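PDB 6Q2F: glycoside hydrolase family protein from Novosphingobium sp. PP1Y, which probably catalyses the hydrolytic release of terminal alpha-L-rhamnose from rhamnosylated glycosides, acting as an alpha-L-rhamnosidase. Local coordinates for residues W992-Q997 with I1006-L1011; E1012-S1017 with R1128-I1133; L550-R555 with P828-A833. All blocks are in the same frame, centred on the assembly; numbering follows the deposited sequence.

Contact 1. Residues W992-Q997 with I1006-L1011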
loop_
_atom_site.group_PDB
_atom_site.type_symbol
_atom_site.label_atom_id
_atom_site.label_comp_id
_atom_site.label_asym_id
_atom_site.label_seq_id
_atom_site.Cartn_x
_atom_site.Cartn_y
_atom_site.Cartn_z
ATOM N N TRP A 992 45.011 -11.049 17.768
ATOM C CA TRP A 992 44.436 -11.391 16.477
ATOM C C TRP A 992 45.155 -10.634 15.375
ATOM O O TRP A 992 45.530 -9.473 15.553
ATOM C CB TRP A 992 42.943 -11.058 16.415
ATOM C CG TRP A 992 42.064 -11.838 17.311
ATOM C CD1 TRP A 992 41.978 -11.749 18.667
ATOM C CD2 TRP A 992 41.094 -12.810 16.910
ATOM N NE1 TRP A 992 41.026 -12.624 19.142
ATOM C CE2 TRP A 992 40.466 -13.282 18.079
ATOM C CE3 TRP A 992 40.706 -13.336 15.676
ATOM C CZ2 TRP A 992 39.467 -14.242 18.048
ATOM C CZ3 TRP A 992 39.724 -14.290 15.650
ATOM C CH2 TRP A 992 39.112 -14.739 16.828
ATOM N N GLN A 993 45.328 -11.298 14.234
ATOM C CA GLN A 993 45.723 -10.619 13.010
ATOM C C GLN A 993 44.472 -10.089 12.333
ATOM O O GLN A 993 43.451 -10.787 12.265
ATOM C CB GLN A 993 46.456 -11.570 12.063
ATOM C CG GLN A 993 47.551 -12.394 12.737
ATOM C CD GLN A 993 48.414 -11.554 13.650
ATOM O OE1 GLN A 993 48.928 -10.513 13.247
ATOM N NE2 GLN A 993 48.560 -11.992 14.894
ATOM N N VAL A 994 44.544 -8.854 11.848
ATOM C CA VAL A 994 43.458 -8.243 11.098
ATOM C C VAL A 994 44.003 -7.735 9.775
ATOM O O VAL A 994 44.955 -6.951 9.760
ATOM C CB VAL A 994 42.807 -7.090 11.875
ATOM C CG1 VAL A 994 41.518 -6.667 11.174
ATOM C CG2 VAL A 994 42.536 -7.505 13.304
ATOM N N ALA A 995 43.379 -8.151 8.672
ATOM C CA ALA A 995 43.735 -7.655 7.353
ATOM C C ALA A 995 42.541 -6.912 6.784
ATOM O O ALA A 995 41.409 -7.385 6.894
ATOM C CB ALA A 995 44.169 -8.790 6.411
ATOM N N PHE A 996 42.794 -5.757 6.183
ATOM C CA PHE A 996 41.730 -4.886 5.719
ATOM C C PHE A 996 41.622 -4.906 4.203
ATOM O O PHE A 996 42.626 -4.854 3.490
ATOM C CB PHE A 996 41.947 -3.462 6.206
ATOM C CG PHE A 996 41.789 -3.303 7.683
ATOM C CD1 PHE A 996 40.531 -3.125 8.233
ATOM C CD2 PHE A 996 42.891 -3.321 8.525
ATOM C CE1 PHE A 996 40.367 -2.969 9.593
ATOM C CE2 PHE A 996 42.733 -3.171 9.911
ATOM C CZ PHE A 996 41.466 -2.992 10.435
ATOM N N GLN A 997 40.385 -5.014 3.725
ATOM C CA GLN A 997 40.082 -4.846 2.310
ATOM C C GLN A 997 40.807 -3.642 1.721
ATOM O O GLN A 997 40.780 -2.542 2.282
ATOM C CB GLN A 997 38.579 -4.678 2.132
ATOM C CG GLN A 997 38.159 -4.731 0.710
ATOM C CD GLN A 997 36.633 -4.887 0.570
ATOM O OE1 GLN A 997 35.874 -4.660 1.513
ATOM N NE2 GLN A 997 36.195 -5.275 -0.615
ATOM N N ILE A 1006 46.944 -5.006 10.616
ATOM C CA ILE A 1006 47.392 -4.616 11.946
ATOM C C ILE A 1006 47.442 -5.873 12.802
ATOM O O ILE A 1006 46.983 -6.943 12.402
ATOM C CB ILE A 1006 46.481 -3.565 12.609
ATOM C CG1 ILE A 1006 45.093 -4.158 12.876
ATOM C CG2 ILE A 1006 46.413 -2.307 11.773
ATOM C CD1 ILE A 1006 44.134 -3.191 13.522
ATOM N N GLU A 1007 48.020 -5.728 13.989
ATOM C CA GLU A 1007 47.909 -6.707 15.056
ATOM C C GLU A 1007 47.167 -6.057 16.210
ATOM O O GLU A 1007 47.481 -4.928 16.601
ATOM C CB GLU A 1007 49.282 -7.211 15.513
ATOM C CG GLU A 1007 49.213 -8.298 16.587
ATOM C CD GLU A 1007 50.581 -8.825 16.999
ATOM O OE1 GLU A 1007 51.612 -8.332 16.489
ATOM O OE2 GLU A 1007 50.611 -9.749 17.836
ATOM N N LEU A 1008 46.159 -6.748 16.714
ATOM C CA LEU A 1008 45.436 -6.310 17.894
ATOM C C LEU A 1008 45.887 -7.174 19.059
ATOM O O LEU A 1008 45.733 -8.398 19.023
ATOM C CB LEU A 1008 43.926 -6.416 17.691
ATOM C CG LEU A 1008 43.302 -5.405 16.731
ATOM C CD1 LEU A 1008 41.833 -5.718 16.510
ATOM C CD2 LEU A 1008 43.464 -3.996 17.266
ATOM N N ALA A 1009 46.469 -6.541 20.076
ATOM C CA ALA A 1009 46.733 -7.263 21.317
ATOM C C ALA A 1009 45.440 -7.782 21.918
ATOM O O ALA A 1009 45.440 -8.797 22.621
ATOM C CB ALA A 1009 47.439 -6.356 22.321
ATOM N N ARG A 1010 44.332 -7.129 21.598
ATOM C CA ARG A 1010 43.040 -7.422 22.186
ATOM C C ARG A 1010 41.965 -7.038 21.182
ATOM O O ARG A 1010 42.074 -5.999 20.527
ATOM C CB ARG A 1010 42.871 -6.625 23.479
ATOM C CG ARG A 1010 41.927 -7.207 24.495
ATOM C CD ARG A 1010 42.507 -7.067 25.920
ATOM N NE ARG A 1010 43.978 -7.136 25.922
ATOM C CZ ARG A 1010 44.707 -8.266 25.931
ATOM N NH1 ARG A 1010 44.110 -9.466 25.972
ATOM N NH2 ARG A 1010 46.038 -8.209 25.949
ATOM N N LEU A 1011 40.928 -7.868 21.074
ATOM C CA LEU A 1011 39.779 -7.489 20.266
ATOM C C LEU A 1011 39.252 -6.161 20.779
ATOM O O LEU A 1011 39.062 -5.989 21.987
ATOM C CB LEU A 1011 38.690 -8.562 20.347
ATOM C CG LEU A 1011 38.724 -9.782 19.429
ATOM C CD1 LEU A 1011 37.590 -10.758 19.714
ATOM C CD2 LEU A 1011 38.731 -9.362 17.957
#
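Trp992 pairs with Leu1008 and Val994 with Ile1006 in an antiparallel beta hairpin. Its second strand, 1005-1008, is an outermost strand of a six-stranded antiparallel sheet. These two hydrogen-bonded pairs flank the non-hydrogen-bonded pair Gln993 and Glu1007. Trp992 N donates to Leu1008 O at 3.0 Å, and Leu1008 N returns a nearly straight bond to Trp992 O. Val994 and Ile1006 exchange the other two bonds.

The tight side is the face that carries Trp992, Val994, Ile1006 and Leu1008. There Val994 CG2 meets Leu1008 CD1 at 3.7 Å. Ile1006 CG1 rests on Val994 CB at 3.9 Å. It lies between the backbone N and the carbonyl carbon (chi1 65°), and this places Ile1006 CD1 at the edge of the Phe996 ring, in its plane and 3.9 Å from Phe996 CE2. Val994 CG1 covers part of one face of that ring. Trp992 and Leu1011 also touch Leu1132 and Val1136 of strand 1131-1140, which belongs to another sheet.

The opposite face is loose and open to solvent. Gln993 and Glu1007 run side by side, with amide and carboxylate planes 58° apart. Gln993 OE1 comes only to 4.0 Å from Glu1007 CG.

Beyond the last pair, Leu1011 CG makes a CH-pi contact over the five-membered ring of Trp992, 4.0 Å from its centroid and 25° off the normal.

Contact 2. Residues E1012-S1017 with R1128-I1133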
loop_
_atom_site.group_PDB
_atom_site.type_symbol
_atom_site.label_atom_id
_atom_site.label_comp_id
_atom_site.label_asym_id
_atom_site.label_seq_id
_atom_site.Cartn_x
_atom_site.Cartn_y
_atom_site.Cartn_z
ATOM N N GLU A 1012 39.058 -5.212 19.871
ATOM C CA GLU A 1012 38.552 -3.888 20.207
ATOM C C GLU A 1012 37.624 -3.407 19.101
ATOM O O GLU A 1012 37.815 -3.759 17.930
ATOM C CB GLU A 1012 39.690 -2.868 20.385
ATOM C CG GLU A 1012 40.667 -3.167 21.525
ATOM C CD GLU A 1012 40.087 -2.840 22.897
ATOM O OE1 GLU A 1012 40.561 -3.414 23.904
ATOM O OE2 GLU A 1012 39.156 -2.001 22.965
ATOM N N PRO A 1013 36.611 -2.606 19.435
ATOM C CA PRO A 1013 35.782 -2.005 18.380
ATOM C C PRO A 1013 36.657 -1.120 17.510
ATOM O O PRO A 1013 37.311 -0.200 18.002
ATOM C CB PRO A 1013 34.728 -1.196 19.154
ATOM C CG PRO A 1013 34.819 -1.661 20.576
ATOM C CD PRO A 1013 36.232 -2.135 20.776
ATOM N N LEU A 1014 36.689 -1.426 16.205
ATOM C CA LEU A 1014 37.553 -0.685 15.288
ATOM C C LEU A 1014 37.220 0.799 15.279
ATOM O O LEU A 1014 38.117 1.632 15.127
ATOM C CB LEU A 1014 37.446 -1.255 13.872
ATOM C CG LEU A 1014 37.807 -2.741 13.758
ATOM C CD1 LEU A 1014 37.772 -3.223 12.316
ATOM C CD2 LEU A 1014 39.169 -2.999 14.380
ATOM N N ASP A 1015 35.950 1.156 15.461
ATOM C CA ASP A 1015 35.563 2.562 15.466
ATOM C C ASP A 1015 36.139 3.342 16.641
ATOM O O ASP A 1015 36.038 4.571 16.651
ATOM C CB ASP A 1015 34.046 2.676 15.471
ATOM C CG ASP A 1015 33.424 1.943 16.631
ATOM O OD1 ASP A 1015 33.403 0.697 16.590
ATOM O OD2 ASP A 1015 32.951 2.611 17.577
ATOM N N LYS A 1016 36.721 2.675 17.635
ATOM C CA LYS A 1016 37.415 3.362 18.713
ATOM C C LYS A 1016 38.923 3.413 18.486
ATOM O O LYS A 1016 39.665 3.820 19.383
ATOM C CB LYS A 1016 37.102 2.699 20.057
ATOM C CG LYS A 1016 35.623 2.745 20.449
ATOM C CD LYS A 1016 35.156 4.184 20.679
ATOM C CE LYS A 1016 33.732 4.256 21.246
ATOM N NZ LYS A 1016 32.723 4.618 20.211
ATOM N N SER A 1017 39.391 3.044 17.299
ATOM C CA SER A 1017 40.825 2.973 17.065
ATOM C C SER A 1017 41.456 4.361 17.028
ATOM O O SER A 1017 40.837 5.345 16.604
ATOM C CB SER A 1017 41.113 2.250 15.751
ATOM O OG SER A 1017 42.491 2.337 15.402
ATOM N N ARG A 1128 29.190 3.785 13.867
ATOM C CA ARG A 1128 28.567 2.529 14.263
ATOM C C ARG A 1128 29.629 1.576 14.811
ATOM O O ARG A 1128 30.767 1.581 14.338
ATOM C CB ARG A 1128 27.855 1.875 13.075
ATOM C CG ARG A 1128 26.567 2.586 12.644
ATOM C CD ARG A 1128 26.008 2.038 11.345
ATOM N NE ARG A 1128 25.822 0.592 11.395
ATOM C CZ ARG A 1128 24.648 -0.036 11.314
ATOM N NH1 ARG A 1128 23.514 0.651 11.168
ATOM N NH2 ARG A 1128 24.615 -1.363 11.366
ATOM N N PRO A 1129 29.314 0.749 15.802
ATOM C CA PRO A 1129 30.297 -0.241 16.256
ATOM C C PRO A 1129 30.752 -1.083 15.071
ATOM O O PRO A 1129 29.945 -1.476 14.226
ATOM C CB PRO A 1129 29.523 -1.070 17.289
ATOM C CG PRO A 1129 28.345 -0.204 17.676
ATOM C CD PRO A 1129 27.994 0.537 16.422
ATOM N N SER A 1130 32.061 -1.329 14.996
ATOM C CA SER A 1130 32.660 -1.929 13.815
ATOM C C SER A 1130 33.595 -3.076 14.191
ATOM O O SER A 1130 34.314 -3.007 15.196
ATOM C CB SER A 1130 33.435 -0.867 13.022
ATOM O OG SER A 1130 33.893 -1.411 11.804
ATOM N N GLY A 1131 33.589 -4.123 13.365
ATOM C CA GLY A 1131 34.536 -5.217 13.469
ATOM C C GLY A 1131 34.086 -6.331 14.390
ATOM O O GLY A 1131 32.909 -6.467 14.759
ATOM N N LEU A 1132 35.065 -7.164 14.747
ATOM C CA LEU A 1132 34.857 -8.298 15.644
ATOM C C LEU A 1132 35.086 -7.798 17.066
ATOM O O LEU A 1132 36.225 -7.683 17.517
ATOM C CB LEU A 1132 35.812 -9.441 15.305
ATOM C CG LEU A 1132 35.687 -10.727 16.155
ATOM C CD1 LEU A 1132 34.246 -11.261 16.148
ATOM C CD2 LEU A 1132 36.629 -11.803 15.661
ATOM N N ILE A 1133 34.004 -7.490 17.774
ATOM C CA ILE A 1133 34.136 -6.916 19.105
ATOM C C ILE A 1133 34.245 -7.999 20.185
ATOM O O ILE A 1133 34.938 -7.811 21.185
ATOM C CB ILE A 1133 32.953 -5.968 19.353
ATOM C CG1 ILE A 1133 33.021 -4.777 18.394
ATOM C CG2 ILE A 1133 32.903 -5.505 20.803
ATOM C CD1 ILE A 1133 31.730 -3.981 18.314
HETATM O O HOH W 1 38.150 -5.875 16.724
#
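The carboxylate of Asp1015 has one face turned to the backbone of Arg1128, Pro1129 and Ser1130. Arg1128 O stands over that face, 3.5 Å from Asp1015 CG. Ser1130 N approaches from the same side and donates to Asp1015 OD1 at 2.9 Å, from 40° above the carboxylate plane. Pro1129 CA lies on the same side, displaced beyond OD1. Lys1016 NZ makes a salt bridge to Asp1015 OD2, with a long, weak hydrogen bond of 3.3 Å. Asp1015 CG lies between its backbone N and carbonyl carbon (chi1 56°), which turns the carboxylate toward Ser1130 N. Replacing Asp1015 by an alanine would probably leave Ser1130 N without this acceptor and Lys1016 without its nearby negative charge.

Residues 1014-1016 form a short 3-10 turn. It packs where strand 1131-1140 begins, in a four-stranded antiparallel sheet. With the six-stranded sheet that holds strand 992-996, this sheet makes a beta sandwich, consistent with a galactose-binding-like domain.

Leu1014 N donates to Ser1130 O at 3.0 Å, from above the carbonyl plane. Leu1014 CD1 reaches Gly1131 CA at 4.0 Å, at a residue with positive phi (89°) and no side chain in the way. Further along, Pro1013 CB meets Ile1133 CG1 at 4.0 Å. A water donates to Leu1132 O at 2.8 Å; its short approach to Glu1012 O makes that second bond doubtful. Arg1128 takes its guanidinium to other partners: NH2 forms salt bridges with Asp659 and Asp1056.

Contact 3. Residues L550-R555 with P828-A833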
loop_
_atom_site.group_PDB
_atom_site.type_symbol
_atom_site.label_atom_id
_atom_site.label_comp_id
_atom_site.label_asym_id
_atom_site.label_seq_id
_atom_site.Cartn_x
_atom_site.Cartn_y
_atom_site.Cartn_z
ATOM N N LEU A 550 -24.981 9.016 -5.077
ATOM C CA LEU A 550 -23.566 9.353 -5.175
ATOM C C LEU A 550 -22.701 8.176 -4.740
ATOM O O LEU A 550 -21.700 7.865 -5.400
ATOM C CB LEU A 550 -23.274 10.621 -4.364
ATOM C CG LEU A 550 -24.071 11.813 -4.927
ATOM C CD1 LEU A 550 -24.139 12.998 -3.965
ATOM C CD2 LEU A 550 -23.527 12.247 -6.289
ATOM N N TYR A 551 -23.093 7.481 -3.663
ATOM C CA TYR A 551 -22.446 6.219 -3.303
ATOM C C TYR A 551 -22.410 5.257 -4.487
ATOM O O TYR A 551 -21.366 4.669 -4.798
ATOM C CB TYR A 551 -23.169 5.561 -2.119
ATOM C CG TYR A 551 -22.704 4.135 -1.837
ATOM C CD1 TYR A 551 -23.300 3.050 -2.464
ATOM C CD2 TYR A 551 -21.652 3.882 -0.962
ATOM C CE1 TYR A 551 -22.865 1.743 -2.229
ATOM C CE2 TYR A 551 -21.215 2.571 -0.708
ATOM C CZ TYR A 551 -21.819 1.517 -1.356
ATOM O OH TYR A 551 -21.407 0.209 -1.124
ATOM N N ASP A 552 -23.558 5.071 -5.148
ATOM C CA ASP A 552 -23.632 4.193 -6.315
ATOM C C ASP A 552 -22.726 4.685 -7.436
ATOM O O ASP A 552 -22.142 3.883 -8.178
ATOM C CB ASP A 552 -25.085 4.105 -6.819
ATOM C CG ASP A 552 -25.966 3.260 -5.913
ATOM O OD1 ASP A 552 -25.399 2.417 -5.178
ATOM O OD2 ASP A 552 -27.213 3.433 -5.938
ATOM N N TYR A 553 -22.618 6.003 -7.591
ATOM C CA TYR A 553 -21.752 6.544 -8.629
ATOM C C TYR A 553 -20.292 6.281 -8.294
ATOM O O TYR A 553 -19.535 5.785 -9.135
ATOM C CB TYR A 553 -22.029 8.037 -8.807
ATOM C CG TYR A 553 -21.427 8.624 -10.057
ATOM C CD1 TYR A 553 -22.136 8.625 -11.253
ATOM C CD2 TYR A 553 -20.150 9.171 -10.043
ATOM C CE1 TYR A 553 -21.593 9.166 -12.398
ATOM C CE2 TYR A 553 -19.588 9.707 -11.189
ATOM C CZ TYR A 553 -20.322 9.705 -12.367
ATOM O OH TYR A 553 -19.786 10.236 -13.515
ATOM N N ARG A 554 -19.890 6.572 -7.053
ATOM C CA ARG A 554 -18.531 6.260 -6.624
ATOM C C ARG A 554 -18.256 4.777 -6.759
ATOM O O ARG A 554 -17.155 4.375 -7.151
ATOM C CB ARG A 554 -18.307 6.720 -5.178
ATOM C CG ARG A 554 -18.323 8.250 -5.010
ATOM C CD ARG A 554 -17.782 8.649 -3.641
ATOM N NE ARG A 554 -18.480 7.927 -2.585
ATOM C CZ ARG A 554 -19.657 8.289 -2.086
ATOM N NH1 ARG A 554 -20.272 9.379 -2.531
ATOM N NH2 ARG A 554 -20.217 7.566 -1.132
ATOM N N ARG A 555 -19.261 3.942 -6.475
ATOM C CA ARG A 555 -19.036 2.502 -6.534
ATOM C C ARG A 555 -18.838 2.042 -7.969
ATOM O O ARG A 555 -18.051 1.120 -8.240
ATOM C CB ARG A 555 -20.200 1.766 -5.879
ATOM C CG ARG A 555 -20.044 0.256 -5.914
ATOM C CD ARG A 555 -20.886 -0.402 -4.846
ATOM N NE ARG A 555 -20.779 -1.857 -4.892
ATOM C CZ ARG A 555 -21.224 -2.662 -3.934
ATOM N NH1 ARG A 555 -21.789 -2.142 -2.850
ATOM N NH2 ARG A 555 -21.083 -3.979 -4.051
ATOM N N PRO A 828 -26.406 1.270 1.772
ATOM C CA PRO A 828 -25.857 2.525 1.225
ATOM C C PRO A 828 -26.272 2.817 -0.208
ATOM O O PRO A 828 -25.929 3.892 -0.724
ATOM C CB PRO A 828 -24.346 2.286 1.289
ATOM C CG PRO A 828 -24.237 0.829 0.982
ATOM C CD PRO A 828 -25.414 0.178 1.727
ATOM N N SER A 829 -26.973 1.896 -0.864
ATOM C CA SER A 829 -27.240 1.954 -2.296
ATOM C C SER A 829 -28.725 2.191 -2.569
ATOM O O SER A 829 -29.585 1.880 -1.744
ATOM C CB SER A 829 -26.780 0.651 -2.964
ATOM O OG SER A 829 -27.146 0.604 -4.329
ATOM N N ASN A 830 -29.013 2.771 -3.743
ATOM C CA ASN A 830 -30.372 2.933 -4.258
ATOM C C ASN A 830 -30.838 1.733 -5.071
ATOM O O ASN A 830 -31.996 1.715 -5.510
ATOM C CB ASN A 830 -30.469 4.167 -5.157
ATOM C CG ASN A 830 -30.670 5.440 -4.386
ATOM O OD1 ASN A 830 -31.211 5.431 -3.286
ATOM N ND2 ASN A 830 -30.253 6.563 -4.981
ATOM N N THR A 831 -29.962 0.748 -5.304
ATOM C CA THR A 831 -30.297 -0.345 -6.212
ATOM C C THR A 831 -31.580 -1.055 -5.785
ATOM O O THR A 831 -32.500 -1.245 -6.594
ATOM C CB THR A 831 -29.124 -1.323 -6.295
ATOM O OG1 THR A 831 -28.045 -0.693 -6.992
ATOM C CG2 THR A 831 -29.525 -2.623 -7.044
ATOM N N SER A 832 -31.679 -1.421 -4.507
ATOM C CA SER A 832 -32.847 -2.177 -4.075
ATOM C C SER A 832 -34.114 -1.325 -4.110
ATOM O O SER A 832 -35.185 -1.834 -4.467
ATOM C CB SER A 832 -32.611 -2.782 -2.687
ATOM O OG SER A 832 -32.243 -1.808 -1.727
ATOM N N ALA A 833 -34.029 -0.034 -3.780
ATOM C CA ALA A 833 -35.219 0.806 -3.893
ATOM C C ALA A 833 -35.634 0.973 -5.355
ATOM O O ALA A 833 -36.824 0.896 -5.687
ATOM C CB ALA A 833 -34.987 2.171 -3.244
#
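Ser829 OG is held by two bonds. It donates to Asp552 OD1 at 2.7 Å and accepts from Thr831 N at 3.0 Å. The second is a capping bond, made just before the turn that leads into a short helix. Ser829 OG stands anti to the backbone N (chi1 174°), and in this position it reaches both partners. The second carboxylate oxygen, Asp552 OD2, accepts from Asn830 N at 2.9 Å and is also hydrogen-bonded to the hydroxyl of Tyr526. Ser829 OG and Asn830 N both come to the syn side of their oxygens, close to the carboxylate plane. Asp552 thus grips the turn with both oxygens, and these bonds hold the carboxylate against rotation. The donors would probably help to stabilise its negative charge in this buried place.

Asp552 lies on helix 543-575. This helix runs between strands 497-502 and 579-582, which are neighbours in a closed ring of eight parallel strands, a (beta/alpha)8 barrel. The turn follows strand 818-820 of a separate mixed sheet. The contact therefore joins a barrel helix to the neighbouring alpha/beta domain.

Beside the polar grip is an apolar one. Pro828 lies over one face of the Tyr551 ring. Its CB stands above the ring centre, 3.6 Å from the centroid and 6° off the normal, in a CH-pi contact. Pro828 CG presses near the phenol end, 3.4 Å from Tyr551 CZ. Asp552 OD1 lies at the ring edge, in plane. Tyr551 OH is hydrogen-bonded to Glu740 O, and Tyr395 touches both Tyr551 and Pro828. The Asn830 side chain turns back to the same long helix, where ND2 donates to Gln545 O.

Overall arrangement
Contacts 1 and 2 are neighbours in the C-terminal beta sandwich, with centres about 11 Å apart. Their side chains touch: Trp992 CZ3 meets Leu1132 CD2 at 4.0 Å, and Phe996 CE1 meets Leu1014 CD1 at 3.8 Å. Contact 3 lies on the opposite side of the chain's centre. Its centre is about 73 Å from that of contact 1 and about 65 Å from that of contact 2. The sodium ion is bound by Asp503, Ser504, Glu583, Glu586 and Glu644. None of these belongs to a contact. They lie on or just beyond barrel strands, and helix 543-575 of contact 3 lies in the connection between two of those strands, 497-502 and 579-582.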